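Local coordinates for protein peptide methionine sulfoxide reductase msrA/msrB (Neisseria gonorrhoeae, PDB 2H30) that reduces methionine sulfoxide residues in proteins, its N-terminal thioredoxin domain being able to take electrons from DsbD and pass them to the downstream reductase domains, at residues A[89-92]-A[93-97]; A[50-53]-A[54-57]; A[106-109]-A[110-114]. The protein carries 2 engineered substitutions. All blocks are in the same frame, centred on the assembly; numbering follows the deposited sequence.

In the fold
All three contacts are local and lie in one thioredoxin-type domain. Interaction 2 comes first along the chain, then interaction 1, then interaction 3. Interaction 2 is the start of helix 51-64, with the CxxC pair, between strands 41-45 and 73-78. Interaction 1 is the short helix 90-95, which links strand 73-78 to strand 105-107. Interaction 3 leads out of strand 105-107 into helix 112-116. The centres lie about 15 to 18 Å apart. Interaction 1 touches both others, through Trp94 on Leu54 and through Phe91 and Gln92 on Thr107. Interactions 2 and 3 do not touch. Helix 90-95 thus bridges the likely redox helix and the strand 105-107 region.

Interaction 1: residues A[89-92]-A[93-97]; sequences GEFQ and KWYAG
The rings of Phe91, Trp94 and Tyr95 form an aromatic cluster along one side of a short helix. Phe91 and Trp94 meet obliquely, with planes at 53°. The closest atoms are Phe91 CE1 and Trp94 CZ3, 3.7 Å apart. The indole also has the carbonyl oxygen of its i-3 neighbour at its edge, in plane: Phe91 O lies 3.7 Å from Trp94 CE3. Phe91 and Tyr95 run out from the helix together. Their ring planes are within 7° of each other, but the offset is large, with the Phe91 and Tyr95 centroids 6.0 Å apart. Here the touching group is the tyrosine methylene, with Tyr95 CB 4.0 Å from Phe91 CE2. These two residues are one turn apart and both have CG anti to the backbone N, chi1 173° in Phe91. The shared torsion sends their rings out in one direction.

The helix backbone carries these rings. Tyr95 N bonds to Phe91 O at 2.8 Å, and Trp94 N bonds to Glu90 O at 3.0 Å. At the start, Gly89 takes the N-cap position with positive phi. Its N gives a bond to Gln92 OE1 at 2.8 Å, met from above the amide plane. The bend of Gln92 at chi2 folds the amide back to this point, and Asp88 holds its NE2. Lys86 forms a cation-pi contact with Trp94, while Phe91 touches Glu85. The bond from Gly89 N to the Gln92 side chain is one half of a capping box. It starts the short helix in the beta-alpha-beta connection between strands 73-78 and 105-107 of the thioredoxin fold.

Interaction 2: residues A[50-53]-A[54-57]; sequences CPLC and LSEL
Leu54 N bonds to Cys50 O at 2.9 Å, nearly straight in line with the carbonyl, and so closes the first turn of the helix. The Leu54 side chain lies back over the same carbonyl, with CG 3.4 Å from Cys50 O. Its far end meets Trp94.

Ser55 is held twice. Its N bonds to Pro51 O at 2.9 Å. Its hydroxyl turns back along the helix, and OG donates to Leu52 O at 2.6 Å. The torsion chi1, 76°, puts OG between the backbone N and the carbonyl carbon, which brings it to that oxygen.

The turn these bonds shape carries Cys50 and Cys53, spaced as a CxxC at a helix start. This matches the redox motif of thioredoxins and probably marks the active site. Cys50 is the N-cap, and its SG accepts from Cys53 N at 3.3 Å with an N-H...S angle of 168°. The two sulfurs, Cys50 SG and Cys53 SG, are 3.4 Å apart and form no disulfide, in keeping with a reduced form. The buried Cys53 side chain touches Trp46 and Tyr122.

Glu56 N bonds to Cys53 O at 3.0 Å from well above the carbonyl plane. The i-4 bond to Leu52 O, which Ser55 OG shares, is weak, and the helix is here drawn toward i-3 bonding. The extended Glu56 chain runs obliquely across Leu52, with OE2 3.6 Å from Leu52 CG. The carboxylate has polar partners beyond the turn: OE1 forms a salt bridge to Lys44, and OE2 a hydrogen bond with Ser141. Leu57, buried, brings its CG near Cys53 O, and its N bonds to Leu54 O.

Interaction 3: residues A[106-109]-A[110-114]; sequences VTDN and GGTIA
A type II beta turn from Asp108 to Gly111 joins the end of strand 105-107 to the start of helix 112-116. The turn is closed by Gly111 N bonding to Asp108 O at 2.9 Å. Gly110 and Gly111 both have positive phi, which favours glycine.

The side chain of Asp108 then reaches over the turn to the helix start. Its CG is anti to the backbone N, chi1 -177°, which turns the carboxylate to the first backbone N-H groups. OD1 accepts from Thr112 N at 2.9 Å, met from above the carboxylate plane. OD2 accepts from Ile113 N at 2.8 Å through its syn lone pair, and this bond is nearly straight at 171°. One carboxylate thus serves two N-H groups of the first turn, though Gly111 holds the N-cap position. The negative group there is probably favoured by the helix dipole. The Ile113 side chain lies alongside the same oxygen, with CG1 3.3 Å from Asp108 OD2.

Two waters extend the network. One molecule donates to Asp108 OD2 at 2.6 Å and accepts from Ala114 N at 2.9 Å, so it extends the capping to a third N-H. A second donates to Asn109 O at 2.6 Å and accepts from Thr112 OG1.

Around this corner, Asn109 ND2 bonds to Pro80 O, and Asp108 is hydrogen-bonded through its backbone to Ala78 in strand 73-78. Thr112 and Ile113 pack on helix 16-20, while Thr107 at the strand end touches helix 90-95.

Interaction 1: residues A[89-92]-A[93-97]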
loop_
_atom_site.group_PDB
_atom_site.type_symbol
_atom_site.label_atom_id
_atom_site.label_comp_id
_atom_site.label_asym_id
_atom_site.label_seq_id
_atom_site.Cartn_x
_atom_site.Cartn_y
_atom_site.Cartn_z
ATOM N N GLY A 89 -10.761 -12.463 8.532
ATOM C CA GLY A 89 -11.139 -13.811 8.081
ATOM C C GLY A 89 -11.964 -13.790 6.790
ATOM O O GLY A 89 -11.594 -14.498 5.836
ATOM N N GLU A 90 -13.048 -12.987 6.784
ATOM C CA GLU A 90 -13.941 -12.865 5.617
ATOM C C GLU A 90 -13.097 -12.240 4.486
ATOM O O GLU A 90 -13.098 -12.766 3.350
ATOM C CB GLU A 90 -15.155 -12.025 5.947
ATOM C CG GLU A 90 -16.060 -11.764 4.741
ATOM C CD GLU A 90 -17.208 -10.762 4.978
ATOM O OE1 GLU A 90 -17.250 -9.933 5.975
ATOM O OE2 GLU A 90 -18.105 -10.793 4.082
ATOM N N PHE A 91 -12.268 -11.259 4.880
ATOM C CA PHE A 91 -11.473 -10.533 3.874
ATOM C C PHE A 91 -10.546 -11.505 3.184
ATOM O O PHE A 91 -10.467 -11.586 1.952
ATOM C CB PHE A 91 -10.697 -9.333 4.475
ATOM C CG PHE A 91 -9.760 -8.712 3.468
ATOM C CD1 PHE A 91 -10.287 -7.805 2.532
ATOM C CD2 PHE A 91 -8.428 -9.163 3.337
ATOM C CE1 PHE A 91 -9.471 -7.296 1.502
ATOM C CE2 PHE A 91 -7.608 -8.628 2.282
ATOM C CZ PHE A 91 -8.173 -7.712 1.391
ATOM N N GLN A 92 -9.781 -12.259 3.975
ATOM C CA GLN A 92 -8.767 -13.151 3.427
ATOM C C GLN A 92 -9.376 -14.267 2.567
ATOM O O GLN A 92 -8.797 -14.692 1.580
ATOM C CB GLN A 92 -7.901 -13.724 4.564
ATOM C CG GLN A 92 -7.033 -12.732 5.335
ATOM C CD GLN A 92 -7.732 -12.037 6.491
ATOM O OE1 GLN A 92 -8.961 -11.873 6.511
ATOM N NE2 GLN A 92 -6.935 -11.532 7.443
ATOM N N LYS A 93 -10.542 -14.767 2.983
ATOM C CA LYS A 93 -11.248 -15.786 2.225
ATOM C C LYS A 93 -11.679 -15.262 0.853
ATOM O O LYS A 93 -11.479 -15.935 -0.128
ATOM C CB LYS A 93 -12.457 -16.301 3.029
ATOM C CG LYS A 93 -13.141 -17.476 2.315
ATOM C CD LYS A 93 -12.137 -18.523 1.738
ATOM C CE LYS A 93 -11.040 -18.985 2.762
ATOM N NZ LYS A 93 -9.662 -19.061 2.134
ATOM N N TRP A 94 -12.191 -14.047 0.829
ATOM C CA TRP A 94 -12.579 -13.376 -0.426
ATOM C C TRP A 94 -11.306 -13.163 -1.260
ATOM O O TRP A 94 -11.254 -13.466 -2.453
ATOM C CB TRP A 94 -13.265 -12.043 -0.111
ATOM C CG TRP A 94 -13.357 -11.207 -1.350
ATOM C CD1 TRP A 94 -14.243 -11.341 -2.394
ATOM C CD2 TRP A 94 -12.435 -10.177 -1.729
ATOM N NE1 TRP A 94 -13.981 -10.395 -3.367
ATOM C CE2 TRP A 94 -12.859 -9.689 -2.996
ATOM C CE3 TRP A 94 -11.299 -9.608 -1.106
ATOM C CZ2 TRP A 94 -12.189 -8.658 -3.671
ATOM C CZ3 TRP A 94 -10.629 -8.573 -1.778
ATOM C CH2 TRP A 94 -11.070 -8.121 -3.053
ATOM N N TYR A 95 -10.264 -12.612 -0.623
ATOM C CA TYR A 95 -9.079 -12.262 -1.405
ATOM C C TYR A 95 -8.346 -13.456 -1.993
ATOM O O TYR A 95 -7.724 -13.387 -3.055
ATOM C CB TYR A 95 -8.153 -11.376 -0.568
ATOM C CG TYR A 95 -6.966 -10.871 -1.372
ATOM C CD1 TYR A 95 -7.180 -9.994 -2.442
ATOM C CD2 TYR A 95 -5.708 -11.372 -1.163
ATOM C CE1 TYR A 95 -6.124 -9.564 -3.207
ATOM C CE2 TYR A 95 -4.621 -10.965 -1.968
ATOM C CZ TYR A 95 -4.865 -10.047 -2.958
ATOM O OH TYR A 95 -3.826 -9.649 -3.753
ATOM N N ALA A 96 -8.451 -14.619 -1.320
ATOM C CA ALA A 96 -7.815 -15.824 -1.832
ATOM C C ALA A 96 -8.374 -16.237 -3.212
ATOM O O ALA A 96 -7.702 -16.920 -3.962
ATOM C CB ALA A 96 -7.948 -16.967 -0.804
ATOM N N GLY A 97 -9.576 -15.769 -3.573
ATOM C CA GLY A 97 -10.096 -16.008 -4.929
ATOM C C GLY A 97 -9.498 -15.168 -6.055
ATOM O O GLY A 97 -9.765 -15.417 -7.232
#

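Interaction 2: residues A[50-53]-A[54-57]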
loop_
_atom_site.group_PDB
_atom_site.type_symbol
_atom_site.label_atom_id
_atom_site.label_comp_id
_atom_site.label_asym_id
_atom_site.label_seq_id
_atom_site.Cartn_x
_atom_site.Cartn_y
_atom_site.Cartn_z
ATOM N N CYS A 50 -14.003 -1.244 -3.716
ATOM C CA CYS A 50 -13.669 -0.109 -4.591
ATOM C C CYS A 50 -13.251 -0.709 -5.938
ATOM O O CYS A 50 -12.162 -1.282 -6.069
ATOM C CB CYS A 50 -12.481 0.653 -4.023
ATOM S SG CYS A 50 -12.066 1.972 -5.211
ATOM N N PRO A 51 -14.108 -0.616 -6.968
ATOM C CA PRO A 51 -13.694 -1.274 -8.225
ATOM C C PRO A 51 -12.474 -0.626 -8.881
ATOM O O PRO A 51 -11.738 -1.318 -9.611
ATOM C CB PRO A 51 -14.941 -1.145 -9.116
ATOM C CG PRO A 51 -15.671 0.033 -8.547
ATOM C CD PRO A 51 -15.475 -0.055 -7.070
ATOM N N LEU A 52 -12.208 0.659 -8.636
ATOM C CA LEU A 52 -11.000 1.231 -9.183
ATOM C C LEU A 52 -9.794 0.568 -8.532
ATOM O O LEU A 52 -8.830 0.200 -9.198
ATOM C CB LEU A 52 -10.990 2.742 -8.888
ATOM C CG LEU A 52 -9.792 3.480 -9.477
ATOM C CD1 LEU A 52 -9.700 3.342 -11.021
ATOM C CD2 LEU A 52 -9.878 4.987 -9.019
ATOM N N CYS A 53 -9.851 0.456 -7.200
ATOM C CA CYS A 53 -8.782 -0.249 -6.523
ATOM C C CYS A 53 -8.606 -1.643 -7.079
ATOM O O CYS A 53 -7.440 -2.061 -7.379
ATOM C CB CYS A 53 -9.133 -0.466 -5.059
ATOM S SG CYS A 53 -8.961 1.048 -4.066
ATOM N N LEU A 54 -9.708 -2.406 -7.242
ATOM C CA LEU A 54 -9.547 -3.768 -7.767
ATOM C C LEU A 54 -8.921 -3.771 -9.167
ATOM O O LEU A 54 -8.068 -4.614 -9.495
ATOM C CB LEU A 54 -10.855 -4.544 -7.816
ATOM C CG LEU A 54 -11.596 -4.607 -6.492
ATOM C CD1 LEU A 54 -12.782 -5.510 -6.787
ATOM C CD2 LEU A 54 -10.663 -5.336 -5.565
ATOM N N SER A 55 -9.309 -2.774 -9.976
ATOM C CA SER A 55 -8.766 -2.708 -11.368
ATOM C C SER A 55 -7.271 -2.439 -11.414
ATOM O O SER A 55 -6.632 -2.654 -12.455
ATOM C CB SER A 55 -9.509 -1.608 -12.131
ATOM O OG SER A 55 -9.063 -0.311 -11.750
ATOM N N GLU A 56 -6.743 -1.908 -10.290
ATOM C CA GLU A 56 -5.370 -1.468 -10.217
ATOM C C GLU A 56 -4.467 -2.510 -9.501
ATOM O O GLU A 56 -3.248 -2.303 -9.413
ATOM C CB GLU A 56 -5.299 -0.137 -9.474
ATOM C CG GLU A 56 -5.850 1.026 -10.277
ATOM C CD GLU A 56 -5.878 2.342 -9.445
ATOM O OE1 GLU A 56 -5.573 2.297 -8.229
ATOM O OE2 GLU A 56 -6.186 3.424 -10.017
ATOM N N LEU A 57 -5.048 -3.602 -9.029
ATOM C CA LEU A 57 -4.225 -4.640 -8.300
ATOM C C LEU A 57 -3.155 -5.237 -9.232
ATOM O O LEU A 57 -1.990 -5.372 -8.821
ATOM C CB LEU A 57 -5.085 -5.746 -7.719
ATOM C CG LEU A 57 -6.011 -5.338 -6.578
ATOM C CD1 LEU A 57 -6.943 -6.480 -6.291
ATOM C CD2 LEU A 57 -5.148 -4.988 -5.358
#

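Interaction 3: residues A[106-109]-A[110-114]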
loop_
_atom_site.group_PDB
_atom_site.type_symbol
_atom_site.label_atom_id
_atom_site.label_comp_id
_atom_site.label_asym_id
_atom_site.label_seq_id
_atom_site.Cartn_x
_atom_site.Cartn_y
_atom_site.Cartn_z
ATOM N N VAL A 106 -0.870 -6.368 3.123
ATOM C CA VAL A 106 -0.911 -6.383 4.598
ATOM C C VAL A 106 -2.364 -6.258 5.001
ATOM O O VAL A 106 -3.105 -5.457 4.448
ATOM C CB VAL A 106 -0.110 -5.210 5.133
ATOM C CG1 VAL A 106 -0.289 -5.029 6.695
ATOM C CG2 VAL A 106 1.341 -5.328 4.766
ATOM N N THR A 107 -2.777 -6.994 6.035
ATOM C CA THR A 107 -4.132 -6.917 6.535
ATOM C C THR A 107 -4.088 -6.208 7.895
ATOM O O THR A 107 -3.526 -6.758 8.873
ATOM C CB THR A 107 -4.802 -8.306 6.597
ATOM O OG1 THR A 107 -3.988 -9.265 7.307
ATOM C CG2 THR A 107 -5.066 -8.821 5.228
ATOM N N ASP A 108 -4.649 -5.022 7.954
ATOM C CA ASP A 108 -4.618 -4.181 9.165
ATOM C C ASP A 108 -6.021 -4.219 9.750
ATOM O O ASP A 108 -6.888 -3.455 9.380
ATOM C CB ASP A 108 -4.263 -2.753 8.754
ATOM C CG ASP A 108 -4.126 -1.798 9.924
ATOM O OD1 ASP A 108 -4.580 -2.140 11.058
ATOM O OD2 ASP A 108 -3.588 -0.695 9.691
ATOM N N ASN A 109 -6.225 -5.152 10.710
ATOM C CA ASN A 109 -7.568 -5.332 11.246
ATOM C C ASN A 109 -7.979 -4.062 11.964
ATOM O O ASN A 109 -7.240 -3.616 12.893
ATOM C CB ASN A 109 -7.535 -6.547 12.192
ATOM C CG ASN A 109 -8.944 -6.996 12.632
ATOM O OD1 ASN A 109 -9.071 -7.775 13.592
ATOM N ND2 ASN A 109 -9.975 -6.519 11.975
ATOM N N GLY A 110 -9.092 -3.461 11.534
ATOM C CA GLY A 110 -9.583 -2.191 12.095
ATOM C C GLY A 110 -8.943 -0.920 11.545
ATOM O O GLY A 110 -9.319 0.210 11.887
ATOM N N GLY A 111 -7.994 -1.091 10.624
ATOM C CA GLY A 111 -7.469 0.101 9.944
ATOM C C GLY A 111 -6.648 1.052 10.822
ATOM O O GLY A 111 -6.781 2.278 10.702
ATOM N N THR A 112 -5.786 0.481 11.671
ATOM C CA THR A 112 -4.952 1.317 12.553
ATOM C C THR A 112 -4.098 2.327 11.780
ATOM O O THR A 112 -4.100 3.526 12.063
ATOM C CB THR A 112 -4.030 0.442 13.359
ATOM O OG1 THR A 112 -4.881 -0.308 14.257
ATOM C CG2 THR A 112 -3.093 1.314 14.201
ATOM N N ILE A 113 -3.428 1.848 10.731
ATOM C CA ILE A 113 -2.483 2.738 10.052
ATOM C C ILE A 113 -3.273 3.775 9.250
ATOM O O ILE A 113 -2.949 4.966 9.274
ATOM C CB ILE A 113 -1.584 1.943 9.131
ATOM C CG1 ILE A 113 -0.784 0.937 9.962
ATOM C CG2 ILE A 113 -0.739 2.920 8.234
ATOM C CD1 ILE A 113 -0.101 -0.035 9.134
ATOM N N ALA A 114 -4.343 3.340 8.570
ATOM C CA ALA A 114 -5.148 4.281 7.832
ATOM C C ALA A 114 -5.684 5.396 8.756
ATOM O O ALA A 114 -5.682 6.566 8.419
ATOM C CB ALA A 114 -6.302 3.528 7.094
HETATM O O HOH W 1 -4.784 0.611 7.726
HETATM O O HOH W 2 -4.647 -3.349 13.168
#